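Local coordinates for beta-ketoacyl-[acyl-carrier-protein] synthase FabY (Pseudomonas aeruginosa, PDB 4CW4) that catalyses the condensation of acetyl-CoA with malonyl-ACP to acetoacetyl-ACP, the primer that starts bacterial fatty acid synthesis, at residues Asp220-Phe225 with Leu273-Met278; Val308-Ser313 with Val370-Asp375; Ala351-Gly356 with Ile502-Lys507. One frame throughout, in Å; residues are numbered along the deposited sequence.

Interaction 1: residues Asp220-Phe225 with Leu273-Met278; sequences DEIAVF and LGSVGM
Ala223 and Met278 face each other as a parallel bridge, their CA atoms 4.4 Å apart, where the turn after helix 263-273 runs into a strand. Val224 N donates to Met278 O at 3.1 Å. At the other end of the bridge Met278 N reaches Ile222 O through a weak bond, bent to 125° at the hydrogen, and Gly277 CA adds a CA-H...O contact of 3.2 Å to Ile222 O. Gly277 has no side chain, and its backbone comes close against that oxygen. Strand 222-225 also pairs in parallel with strand 307-314, so in this sheet of the thiolase-like fold it lies between strands 278-283 and 307-314. Of the side chains, Ala223 CB and Met278 CB meet 3.7 Å apart on one face of the sheet, the face on which Phe225 packs against Val299 of helix 288-301. Val224 CG2, anti to its carbonyl carbon, meets Leu273 CD1 tip to tip at 3.7 Å. Ser275 OG lies 3.6 Å from Ile222 CG2 and accepts from Gly277 N, closing an ST turn. Asp220 directs its carboxylate away from the turn to a salt bridge with Lys416 of the second subunit.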
ATOM      1  N   ASP A 220     -22.091  -5.442   5.337  1.00 13.56           N
ATOM      2  CA  ASP A 220     -21.102  -5.220   4.294  1.00 13.35           C
ATOM      3  C   ASP A 220     -21.089  -3.793   3.765  1.00 13.77           C
ATOM      4  O   ASP A 220     -20.295  -3.487   2.885  1.00 15.29           O
ATOM      5  CB  ASP A 220     -21.293  -6.212   3.140  1.00 13.56           C
ATOM      6  CG  ASP A 220     -22.653  -6.094   2.465  1.00 14.14           C
ATOM      7  OD1 ASP A 220     -23.600  -5.588   3.104  1.00 13.70           O
ATOM      8  OD2 ASP A 220     -22.778  -6.563   1.303  1.00 17.35           O
ATOM      9  N   GLU A 221     -21.945  -2.927   4.309  1.00 12.56           N
ATOM     10  CA  GLU A 221     -22.087  -1.556   3.795  1.00 12.27           C
ATOM     11  C   GLU A 221     -21.272  -0.482   4.540  1.00 12.62           C
ATOM     12  O   GLU A 221     -21.463   0.729   4.349  1.00 13.59           O
ATOM     13  CB  GLU A 221     -23.583  -1.182   3.732  1.00 12.61           C
ATOM     14  CG  GLU A 221     -24.312  -1.933   2.614  1.00 13.04           C
ATOM     15  CD  GLU A 221     -25.790  -1.623   2.534  1.00 14.60           C
ATOM     16  OE1 GLU A 221     -26.367  -1.220   3.574  1.00 15.08           O
ATOM     17  OE2 GLU A 221     -26.359  -1.780   1.428  1.00 17.00           O
ATOM     18  N   ILE A 222     -20.373  -0.949   5.393  1.00 12.18           N
ATOM     19  CA  ILE A 222     -19.390  -0.106   6.057  1.00 12.24           C
ATOM     20  C   ILE A 222     -18.058  -0.347   5.366  1.00 12.02           C
ATOM     21  O   ILE A 222     -17.736  -1.474   5.046  1.00 13.43           O
ATOM     22  CB  ILE A 222     -19.212  -0.522   7.531  1.00 14.52           C
ATOM     23  CG1 ILE A 222     -20.542  -0.514   8.274  1.00 18.21           C
ATOM     24  CG2 ILE A 222     -18.179   0.357   8.229  1.00 14.52           C
ATOM     25  CD1 ILE A 222     -21.131   0.810   8.426  1.00 20.72           C
ATOM     26  N   ALA A 223     -17.289   0.700   5.120  1.00 11.03           N
ATOM     27  CA  ALA A 223     -15.993   0.566   4.473  1.00 11.33           C
ATOM     28  C   ALA A 223     -14.975   1.427   5.185  1.00 10.49           C
ATOM     29  O   ALA A 223     -15.315   2.488   5.668  1.00 11.56           O
ATOM     30  CB  ALA A 223     -16.090   1.015   3.051  1.00 12.66           C
ATOM     31  N   VAL A 224     -13.733   0.959   5.210  1.00 10.19           N
ATOM     32  CA  VAL A 224     -12.617   1.701   5.778  1.00 11.51           C
ATOM     33  C   VAL A 224     -11.445   1.643   4.814  1.00 10.65           C
ATOM     34  O   VAL A 224     -11.045   0.555   4.393  1.00 10.65           O
ATOM     35  CB  VAL A 224     -12.171   1.138   7.143  1.00 12.04           C
ATOM     36  CG1 VAL A 224     -10.998   1.935   7.694  1.00 12.20           C
ATOM     37  CG2 VAL A 224     -13.337   1.137   8.131  1.00 13.51           C
ATOM     38  N   PHE A 225     -10.908   2.813   4.474  1.00 10.93           N
ATOM     39  CA  PHE A 225      -9.711   2.942   3.646  1.00 10.67           C
ATOM     40  C   PHE A 225      -8.692   3.858   4.308  1.00 10.74           C
ATOM     41  O   PHE A 225      -8.988   5.030   4.533  1.00 12.19           O
ATOM     42  CB  PHE A 225     -10.075   3.461   2.267  1.00 12.06           C
ATOM     43  CG  PHE A 225     -11.148   2.643   1.602  1.00 10.87           C
ATOM     44  CD1 PHE A 225     -10.914   1.325   1.234  1.00 12.35           C
ATOM     45  CD2 PHE A 225     -12.407   3.174   1.381  1.00 11.55           C
ATOM     46  CE1 PHE A 225     -11.918   0.577   0.634  1.00 12.32           C
ATOM     47  CE2 PHE A 225     -13.406   2.418   0.791  1.00 12.15           C
ATOM     48  CZ  PHE A 225     -13.168   1.128   0.423  1.00 12.35           C
ATOM     49  N   LEU A 273     -14.071  -0.037  15.063  1.00 12.89           N
ATOM     50  CA  LEU A 273     -15.429  -0.144  14.531  1.00 12.91           C
ATOM     51  C   LEU A 273     -16.023  -1.543  14.621  1.00 12.71           C
ATOM     52  O   LEU A 273     -17.239  -1.687  14.592  1.00 14.11           O
ATOM     53  CB  LEU A 273     -15.450   0.267  13.064  1.00 13.64           C
ATOM     54  CG  LEU A 273     -14.896   1.653  12.757  1.00 15.79           C
ATOM     55  CD1 LEU A 273     -15.036   1.931  11.267  1.00 17.48           C
ATOM     56  CD2 LEU A 273     -15.624   2.699  13.557  1.00 15.92           C
ATOM     57  N   GLY A 274     -15.184  -2.578  14.673  1.00 12.69           N
ATOM     58  CA  GLY A 274     -15.705  -3.931  14.658  1.00 12.73           C
ATOM     59  C   GLY A 274     -16.434  -4.239  13.360  1.00 13.21           C
ATOM     60  O   GLY A 274     -17.487  -4.885  13.349  1.00 14.42           O
ATOM     61  N   SER A 275     -15.853  -3.794  12.249  1.00 12.69           N
ATOM     62  CA  SER A 275     -16.507  -3.913  10.957  1.00 13.04           C
ATOM     63  C   SER A 275     -16.183  -5.210  10.246  1.00 12.13           C
ATOM     64  O   SER A 275     -15.020  -5.649  10.219  1.00 12.90           O
ATOM     65  CB  SER A 275     -16.058  -2.765  10.064  1.00 12.78           C
ATOM     66  OG  SER A 275     -16.649  -2.879   8.787  1.00 14.08           O
ATOM     67  N   VAL A 276     -17.217  -5.809   9.649  1.00 12.19           N
ATOM     68  CA  VAL A 276     -17.042  -6.907   8.691  1.00 12.63           C
ATOM     69  C   VAL A 276     -17.228  -6.430   7.245  1.00 11.45           C
ATOM     70  O   VAL A 276     -17.546  -7.223   6.357  1.00 13.08           O
ATOM     71  CB  VAL A 276     -18.002  -8.092   8.972  1.00 12.25           C
ATOM     72  CG1 VAL A 276     -17.690  -8.687  10.326  1.00 14.41           C
ATOM     73  CG2 VAL A 276     -19.492  -7.669   8.861  1.00 11.94           C
ATOM     74  N   GLY A 277     -17.030  -5.141   7.010  1.00 12.56           N
ATOM     75  CA  GLY A 277     -17.281  -4.559   5.711  1.00 12.05           C
ATOM     76  C   GLY A 277     -16.061  -4.478   4.822  1.00 12.59           C
ATOM     77  O   GLY A 277     -15.057  -5.164   5.061  1.00 12.43           O
ATOM     78  N   MET A 278     -16.166  -3.640   3.787  0.69 12.04           N
ATOM     79  CA  MET A 278     -15.110  -3.410   2.801  0.69 12.16           C
ATOM     80  C   MET A 278     -13.896  -2.797   3.457  0.69 10.72           C
ATOM     81  O   MET A 278     -14.032  -2.044   4.433  0.69 10.39           O
ATOM     82  CB  MET A 278     -15.608  -2.411   1.754  0.69 15.21           C
ATOM     83  CG  MET A 278     -16.851  -2.847   1.040  0.69 19.18           C
ATOM     84  SD  MET A 278     -17.262  -1.699  -0.265  0.69 21.64           S
ATOM     85  CE  MET A 278     -16.387  -2.387  -1.660  0.69 19.86           C
TER

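Interaction 2: residues Val308-Ser313 with Val370-Asp375; sequences VIVGNS and VVLMDD
Val310 CG2 and Leu372 CD1 meet at 3.9 Å, on the diagonal between two hydrogen-bonded pairs of antiparallel strands, two residues apart along them, their side chains crossing obliquely on the face that also carries Val308 and Val370. The leucine's chi1 of -52° sets CG anti to the carbonyl carbon, and from there CD1 extends to the valine methyl. Beside this pair Val370 turns CG2 in between its own backbone N and carbonyl carbon, where the methyl rests 4.0 Å from Val310 CB and also touches Val310 O. Phe289 of helix 288-301 packs on Val310 from this side. The other face is more loosely joined: Ile309 CD1 and Val371 CG1 approach to 4.4 Å, and Ile203 of helix 190-204 lies against the isoleucine.

Outward from the side chains, the backbones join at two hydrogen-bonded pairs, Val308 with Leu372 and Val310 with Val370. Leu372 N donates almost straight to Val308 O at 2.8 Å, and each pair is closed by two such bonds. At the polar edge Asp374 takes the N-cap of helix 375-381, OD1 accepting from Leu377 N, and OD2 forms a salt bridge with Arg306. Strand 366-374 lies between antiparallel strands 307-314 and 10-19, and strand 307-314 has helix 288-301 on its Val310 face and helix 190-204 on its Ile309 face, as in the layered alpha-beta core of a thiolase-like ketosynthase.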
ATOM      1  N   VAL A 308     -18.432   5.305   5.051  1.00 11.13           N
ATOM      2  CA  VAL A 308     -17.040   5.099   4.703  1.00 11.08           C
ATOM      3  C   VAL A 308     -16.136   5.955   5.581  1.00 11.18           C
ATOM      4  O   VAL A 308     -16.304   7.170   5.671  1.00 11.82           O
ATOM      5  CB  VAL A 308     -16.737   5.450   3.223  1.00 11.82           C
ATOM      6  CG1 VAL A 308     -15.273   5.120   2.904  1.00 13.73           C
ATOM      7  CG2 VAL A 308     -17.672   4.727   2.274  1.00 12.04           C
ATOM      8  N   ILE A 309     -15.168   5.310   6.221  1.00 10.32           N
ATOM      9  CA  ILE A 309     -14.146   6.030   6.978  1.00 10.46           C
ATOM     10  C   ILE A 309     -12.930   6.057   6.073  1.00 11.01           C
ATOM     11  O   ILE A 309     -12.420   5.002   5.683  1.00 13.54           O
ATOM     12  CB  ILE A 309     -13.818   5.346   8.309  1.00 11.96           C
ATOM     13  CG1 ILE A 309     -14.965   5.532   9.336  1.00 14.65           C
ATOM     14  CG2 ILE A 309     -12.548   5.949   8.921  1.00 12.38           C
ATOM     15  CD1 ILE A 309     -16.295   4.873   8.979  1.00 16.67           C
ATOM     16  N   VAL A 310     -12.499   7.256   5.695  1.00 10.08           N
ATOM     17  CA  VAL A 310     -11.367   7.424   4.788  1.00 11.28           C
ATOM     18  C   VAL A 310     -10.311   8.286   5.451  1.00 10.24           C
ATOM     19  O   VAL A 310     -10.618   9.352   5.970  1.00 10.13           O
ATOM     20  CB  VAL A 310     -11.774   8.157   3.489  1.00 15.46           C
ATOM     21  CG1 VAL A 310     -10.626   8.142   2.488  1.00 15.48           C
ATOM     22  CG2 VAL A 310     -13.034   7.564   2.858  1.00 17.33           C
ATOM     23  N   GLY A 311      -9.067   7.848   5.431  1.00  9.83           N
ATOM     24  CA  GLY A 311      -8.019   8.660   6.018  1.00  9.78           C
ATOM     25  C   GLY A 311      -6.658   8.024   5.838  1.00  9.13           C
ATOM     26  O   GLY A 311      -6.462   7.187   4.946  1.00 10.01           O
ATOM     27  N   ASN A 312      -5.719   8.407   6.692  1.00  9.81           N
ATOM     28  CA  ASN A 312      -4.357   7.887   6.643  1.00  9.66           C
ATOM     29  C   ASN A 312      -3.679   8.179   7.973  1.00  9.41           C
ATOM     30  O   ASN A 312      -4.143   9.011   8.767  1.00 10.04           O
ATOM     31  CB  ASN A 312      -3.564   8.550   5.510  1.00 10.31           C
ATOM     32  CG  ASN A 312      -3.831   7.937   4.150  1.00 11.12           C
ATOM     33  OD1 ASN A 312      -4.448   8.558   3.281  1.00 12.25           O
ATOM     34  ND2 ASN A 312      -3.362   6.721   3.955  1.00 11.27           N
ATOM     35  N   SER A 313      -2.558   7.502   8.207  1.00  9.10           N
ATOM     36  CA  SER A 313      -1.744   7.747   9.368  1.00  9.28           C
ATOM     37  C   SER A 313      -0.286   7.546   8.999  1.00  9.36           C
ATOM     38  O   SER A 313       0.082   6.480   8.510  1.00  9.92           O
ATOM     39  CB  SER A 313      -2.088   6.789  10.489  1.00 10.82           C
ATOM     40  OG  SER A 313      -1.330   7.160  11.631  1.00 11.52           O
ATOM     41  N   VAL A 370     -11.940  11.264   7.620  1.00  9.58           N
ATOM     42  CA  VAL A 370     -13.271  11.807   7.392  1.00 10.59           C
ATOM     43  C   VAL A 370     -14.252  10.648   7.394  1.00 10.37           C
ATOM     44  O   VAL A 370     -13.907   9.512   7.021  1.00 10.77           O
ATOM     45  CB  VAL A 370     -13.403  12.598   6.060  1.00 12.49           C
ATOM     46  CG1 VAL A 370     -12.527  13.868   6.101  1.00 14.20           C
ATOM     47  CG2 VAL A 370     -13.092  11.728   4.849  1.00 13.51           C
ATOM     48  N   VAL A 371     -15.470  10.936   7.828  1.00  9.67           N
ATOM     49  CA  VAL A 371     -16.552   9.959   7.809  1.00 10.27           C
ATOM     50  C   VAL A 371     -17.516  10.396   6.729  1.00 10.43           C
ATOM     51  O   VAL A 371     -18.038  11.497   6.790  1.00 10.67           O
ATOM     52  CB  VAL A 371     -17.279   9.877   9.155  1.00 11.47           C
ATOM     53  CG1 VAL A 371     -18.312   8.761   9.136  1.00 11.96           C
ATOM     54  CG2 VAL A 371     -16.300   9.683  10.290  1.00 11.62           C
ATOM     55  N   LEU A 372     -17.721   9.546   5.729  1.00  9.48           N
ATOM     56  CA  LEU A 372     -18.646   9.812   4.641  1.00 10.30           C
ATOM     57  C   LEU A 372     -19.888   8.955   4.796  1.00 10.87           C
ATOM     58  O   LEU A 372     -19.816   7.797   5.229  1.00 11.50           O
ATOM     59  CB  LEU A 372     -18.016   9.468   3.284  1.00 10.09           C
ATOM     60  CG  LEU A 372     -16.645  10.072   2.991  1.00 10.92           C
ATOM     61  CD1 LEU A 372     -16.147   9.626   1.623  1.00 11.20           C
ATOM     62  CD2 LEU A 372     -16.715  11.608   3.085  1.00 11.08           C
ATOM     63  N   MET A 373     -21.025   9.521   4.405  1.00  9.95           N
ATOM     64  CA  MET A 373     -22.238   8.737   4.234  1.00 10.26           C
ATOM     65  C   MET A 373     -22.878   9.104   2.924  1.00 10.68           C
ATOM     66  O   MET A 373     -22.694  10.206   2.446  1.00 12.06           O
ATOM     67  CB  MET A 373     -23.250   9.029   5.339  1.00 11.11           C
ATOM     68  CG  MET A 373     -22.875   8.532   6.696  1.00 12.65           C
ATOM     69  SD  MET A 373     -24.156   8.910   7.907  1.00 13.12           S
ATOM     70  CE  MET A 373     -23.412   8.092   9.333  1.00 14.30           C
ATOM     71  N   ASP A 374     -23.656   8.194   2.356  1.00 10.31           N
ATOM     72  CA  ASP A 374     -24.537   8.602   1.275  1.00 12.02           C
ATOM     73  C   ASP A 374     -25.594   9.581   1.792  1.00 11.19           C
ATOM     74  O   ASP A 374     -25.941   9.600   2.973  1.00 11.80           O
ATOM     75  CB  ASP A 374     -25.190   7.407   0.583  1.00 11.77           C
ATOM     76  CG  ASP A 374     -26.199   6.692   1.446  1.00 13.13           C
ATOM     77  OD1 ASP A 374     -27.406   7.077   1.437  1.00 13.41           O
ATOM     78  OD2 ASP A 374     -25.792   5.728   2.118  1.00 14.58           O
ATOM     79  N   ASP A 375     -26.106  10.394   0.887  1.00 11.15           N
ATOM     80  CA  ASP A 375     -27.037  11.445   1.248  1.00 13.03           C
ATOM     81  C   ASP A 375     -28.325  10.942   1.876  1.00 12.67           C
ATOM     82  O   ASP A 375     -28.882  11.592   2.753  1.00 12.93           O
ATOM     83  CB  ASP A 375     -27.362  12.331   0.038  1.00 13.46           C
ATOM     84  CG  ASP A 375     -27.992  11.576  -1.118  1.00 14.19           C
ATOM     85  OD1 ASP A 375     -27.342  10.674  -1.671  1.00 13.46           O
ATOM     86  OD2 ASP A 375     -29.108  11.942  -1.549  1.00 15.97           O
TER

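Interaction 3: residues Ala351-Gly356 with Ile502-Lys507; sequences ASRPFG and IKTIDK
Two beta turns pack together here, a type II turn from Arg353 to Gly356 and a type I turn from Ile502 to Ile505, with the CA atoms of Gly356 and Ile505 5.4 Å apart. Thr504 OG1 donates to Ser352 O at 2.7 Å, in the carbonyl plane and on a lone pair. The threonine's chi1 of 54° puts OG1 between its backbone N and carbonyl carbon and turns the hydroxyl to that oxygen. Ile502 reaches across with two branches: CG2 lies 3.8 Å from Pro354 CD, and CD1 comes to the edge of the Phe355 ring, near its plane, 3.9 Å from CD2. Residues 351-356 lie beside the ketosynthase active site, for Phe355 and Ser352 have their side chains about 7 Å from those of His439 and His477, respectively, both predicted to be catalytic, and Ser352 OG bonds to Lys472 O. Ile505 CG2 fills the angle between Arg353 CB, 3.6 Å away, and Pro354 O, and also touches Gly356 CA. Beyond it the extended Arg353 chain carries its guanidinium past Thr504, whose carbonyl oxygen lies over one face, 3.8 Å above the plane. In plane, at its edge, NH1 donates to a water that also bonds OD2 in one Asp506 conformer.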
ATOM      1  N   ALA A 351      10.554  26.764   8.058  1.00 10.83           N
ATOM      2  CA  ALA A 351      11.234  25.827   7.161  1.00 10.94           C
ATOM      3  C   ALA A 351      10.418  25.550   5.900  1.00 10.59           C
ATOM      4  O   ALA A 351      10.981  25.266   4.844  1.00 10.19           O
ATOM      5  CB  ALA A 351      11.550  24.532   7.864  1.00 11.20           C
ATOM      6  N   SER A 352       9.100  25.622   6.035  1.00  9.97           N
ATOM      7  CA  SER A 352       8.181  25.311   4.946  1.00  9.87           C
ATOM      8  C   SER A 352       7.562  26.592   4.384  1.00  8.97           C
ATOM      9  O   SER A 352       6.748  27.256   5.041  1.00  9.88           O
ATOM     10  CB  SER A 352       7.111  24.347   5.428  1.00  9.68           C
ATOM     11  OG  SER A 352       6.353  23.871   4.329  1.00 10.00           O
ATOM     12  N   ARG A 353       7.982  26.915   3.160  1.00  9.30           N
ATOM     13  CA  ARG A 353       7.712  28.191   2.493  1.00 10.06           C
ATOM     14  C   ARG A 353       7.111  27.977   1.094  1.00  9.75           C
ATOM     15  O   ARG A 353       7.754  28.280   0.085  1.00 10.20           O
ATOM     16  CB  ARG A 353       9.041  28.964   2.360  1.00 10.62           C
ATOM     17  CG  ARG A 353       9.575  29.493   3.680  1.00 10.98           C
ATOM     18  CD  ARG A 353      11.093  29.732   3.602  1.00 12.44           C
ATOM     19  NE  ARG A 353      11.693  30.340   4.789  1.00 13.08           N
ATOM     20  CZ  ARG A 353      11.964  31.636   4.936  1.00 14.09           C
ATOM     21  NH1 ARG A 353      11.647  32.513   3.981  1.00 14.78           N
ATOM     22  NH2 ARG A 353      12.553  32.062   6.051  1.00 15.31           N
ATOM     23  N   PRO A 354       5.935  27.342   1.018  1.00  9.70           N
ATOM     24  CA  PRO A 354       5.302  27.113  -0.293  1.00  9.94           C
ATOM     25  C   PRO A 354       5.225  28.398  -1.123  1.00 10.00           C
ATOM     26  O   PRO A 354       4.812  29.421  -0.610  1.00 10.07           O
ATOM     27  CB  PRO A 354       3.894  26.624   0.077  1.00  9.64           C
ATOM     28  CG  PRO A 354       4.012  26.109   1.475  1.00 10.70           C
ATOM     29  CD  PRO A 354       5.048  26.995   2.133  1.00 10.19           C
ATOM     30  N   PHE A 355       5.640  28.314  -2.383  1.00 10.37           N
ATOM     31  CA  PHE A 355       5.572  29.414  -3.347  1.00 10.21           C
ATOM     32  C   PHE A 355       6.484  30.601  -3.055  1.00 11.50           C
ATOM     33  O   PHE A 355       6.479  31.558  -3.812  1.00 11.56           O
ATOM     34  CB  PHE A 355       4.121  29.846  -3.586  1.00 10.08           C
ATOM     35  CG  PHE A 355       3.279  28.726  -4.130  1.00 10.19           C
ATOM     36  CD1 PHE A 355       3.464  28.262  -5.421  1.00 11.13           C
ATOM     37  CD2 PHE A 355       2.362  28.098  -3.326  1.00 11.06           C
ATOM     38  CE1 PHE A 355       2.743  27.185  -5.890  1.00 10.88           C
ATOM     39  CE2 PHE A 355       1.618  27.036  -3.792  1.00 11.71           C
ATOM     40  CZ  PHE A 355       1.799  26.582  -5.084  1.00 11.34           C
ATOM     41  N   GLY A 356       7.296  30.509  -1.996  1.00 10.81           N
ATOM     42  CA  GLY A 356       8.303  31.506  -1.715  1.00 11.24           C
ATOM     43  C   GLY A 356       9.680  31.032  -2.105  1.00 12.11           C
ATOM     44  O   GLY A 356       9.824  29.945  -2.640  1.00 12.64           O
ATOM     45  N   ILE A 502      -0.151  32.071   3.477  1.00 11.18           N
ATOM     46  CA  ILE A 502       1.138  31.367   3.541  1.00 11.46           C
ATOM     47  C   ILE A 502       2.047  32.281   4.364  1.00 11.94           C
ATOM     48  O   ILE A 502       2.788  33.111   3.827  1.00 13.30           O
ATOM     49  CB  ILE A 502       1.722  31.079   2.147  1.00 11.30           C
ATOM     50  CG1 ILE A 502       0.661  30.413   1.254  1.00 11.88           C
ATOM     51  CG2 ILE A 502       2.970  30.209   2.297  1.00 11.60           C
ATOM     52  CD1 ILE A 502       1.137  30.086  -0.146  1.00 12.38           C
ATOM     53  N   LYS A 503       1.962  32.161   5.682  1.00 11.50           N
ATOM     54  CA  LYS A 503       2.543  33.190   6.556  1.00 12.59           C
ATOM     55  C   LYS A 503       4.048  33.097   6.682  1.00 12.66           C
ATOM     56  O   LYS A 503       4.689  34.029   7.160  1.00 13.59           O
ATOM     57  CB  LYS A 503       1.887  33.147   7.937  1.00 14.05           C
ATOM     58  CG  LYS A 503       0.434  33.487   7.875  1.00 16.74           C
ATOM     59  CD  LYS A 503      -0.230  33.466   9.236  1.00 19.00           C
ATOM     60  CE  LYS A 503      -1.685  33.706   9.049  1.00 19.95           C
ATOM     61  NZ  LYS A 503      -2.480  32.814   9.894  1.00 18.53           N
ATOM     62  N   THR A 504       4.613  31.974   6.252  1.00 11.56           N
ATOM     63  CA  THR A 504       6.041  31.756   6.350  1.00 11.85           C
ATOM     64  C   THR A 504       6.853  32.452   5.260  1.00 12.03           C
ATOM     65  O   THR A 504       8.076  32.537   5.371  1.00 12.68           O
ATOM     66  CB  THR A 504       6.343  30.274   6.267  1.00 11.28           C
ATOM     67  OG1 THR A 504       5.740  29.760   5.072  1.00 11.08           O
ATOM     68  CG2 THR A 504       5.793  29.531   7.472  1.00 11.99           C
ATOM     69  N   ILE A 505       6.195  32.944   4.208  1.00 11.97           N
ATOM     70  CA  ILE A 505       6.906  33.607   3.108  1.00 12.33           C
ATOM     71  C   ILE A 505       6.759  35.115   3.187  1.00 14.25           C
ATOM     72  O   ILE A 505       5.774  35.634   3.724  1.00 14.23           O
ATOM     73  CB  ILE A 505       6.484  33.068   1.702  1.00 11.68           C
ATOM     74  CG1 ILE A 505       5.084  33.533   1.309  1.00 12.11           C
ATOM     75  CG2 ILE A 505       6.590  31.538   1.687  1.00 11.67           C
ATOM     76  CD1 ILE A 505       4.713  33.156  -0.121  1.00 13.88           C
ATOM     77  N   ASP A 506       7.737  35.828   2.640  0.82 15.98           N
ATOM     78  CA  ASP A 506       7.680  37.285   2.641  0.82 18.80           C
ATOM     79  C   ASP A 506       7.105  37.836   1.387  0.82 20.98           C
ATOM     80  O   ASP A 506       6.605  38.963   1.361  0.82 23.53           O
ATOM     81  CB  ASP A 506       9.066  37.850   2.859  0.82 19.66           C
ATOM     82  CG  ASP A 506       9.501  37.681   4.272  0.82 20.82           C
ATOM     83  OD1 ASP A 506       8.691  38.046   5.138  0.82 22.50           O
ATOM     84  OD2 ASP A 506      10.594  37.139   4.514  0.82 21.32           O
ATOM     85  N   LYS A 507       7.225  37.040   0.346  1.00 19.83           N
ATOM     86  CA  LYS A 507       6.612  37.299  -0.925  1.00 20.90           C
ATOM     87  C   LYS A 507       6.785  36.054  -1.769  1.00 16.90           C
ATOM     88  O   LYS A 507       7.591  35.159  -1.478  1.00 15.54           O
ATOM     89  CB  LYS A 507       7.219  38.502  -1.618  1.00 24.83           C
ATOM     90  CG  LYS A 507       8.477  38.252  -2.409  1.00 25.75           C
ATOM     91  CD  LYS A 507       8.610  39.285  -3.522  1.00 28.73           C
ATOM     92  CE  LYS A 507       9.600  38.806  -4.565  1.00 30.27           C
ATOM     93  NZ  LYS A 507      10.816  38.285  -3.904  1.00 31.89           N
TER
HETATM   94  O   HOH W   1      12.265  35.497   2.928  1.00 25.60           O

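From the N terminus, interaction 1 comes first: it closes the 47-residue excursion, which includes helices but no strand, between strand 222-225 and strand 278-283. Interaction 2 opens only after that, bringing strand 366-374 back to strand 307-314. The two are in series but share a sheet, since strands 222-225 and 307-314 are neighbours and Phe225 N lies 2.9 Å from Ile309 O, a probable hydrogen bond. Interaction 3 crosses interaction 2: residues 351-356 leave from inside its loop and meet 502-507, far beyond its close. This connection ties the loop before strand 366-374 to the loop after helix 482-496. Interactions 2 and 3 do not touch, their nearest atoms being about 18 Å apart.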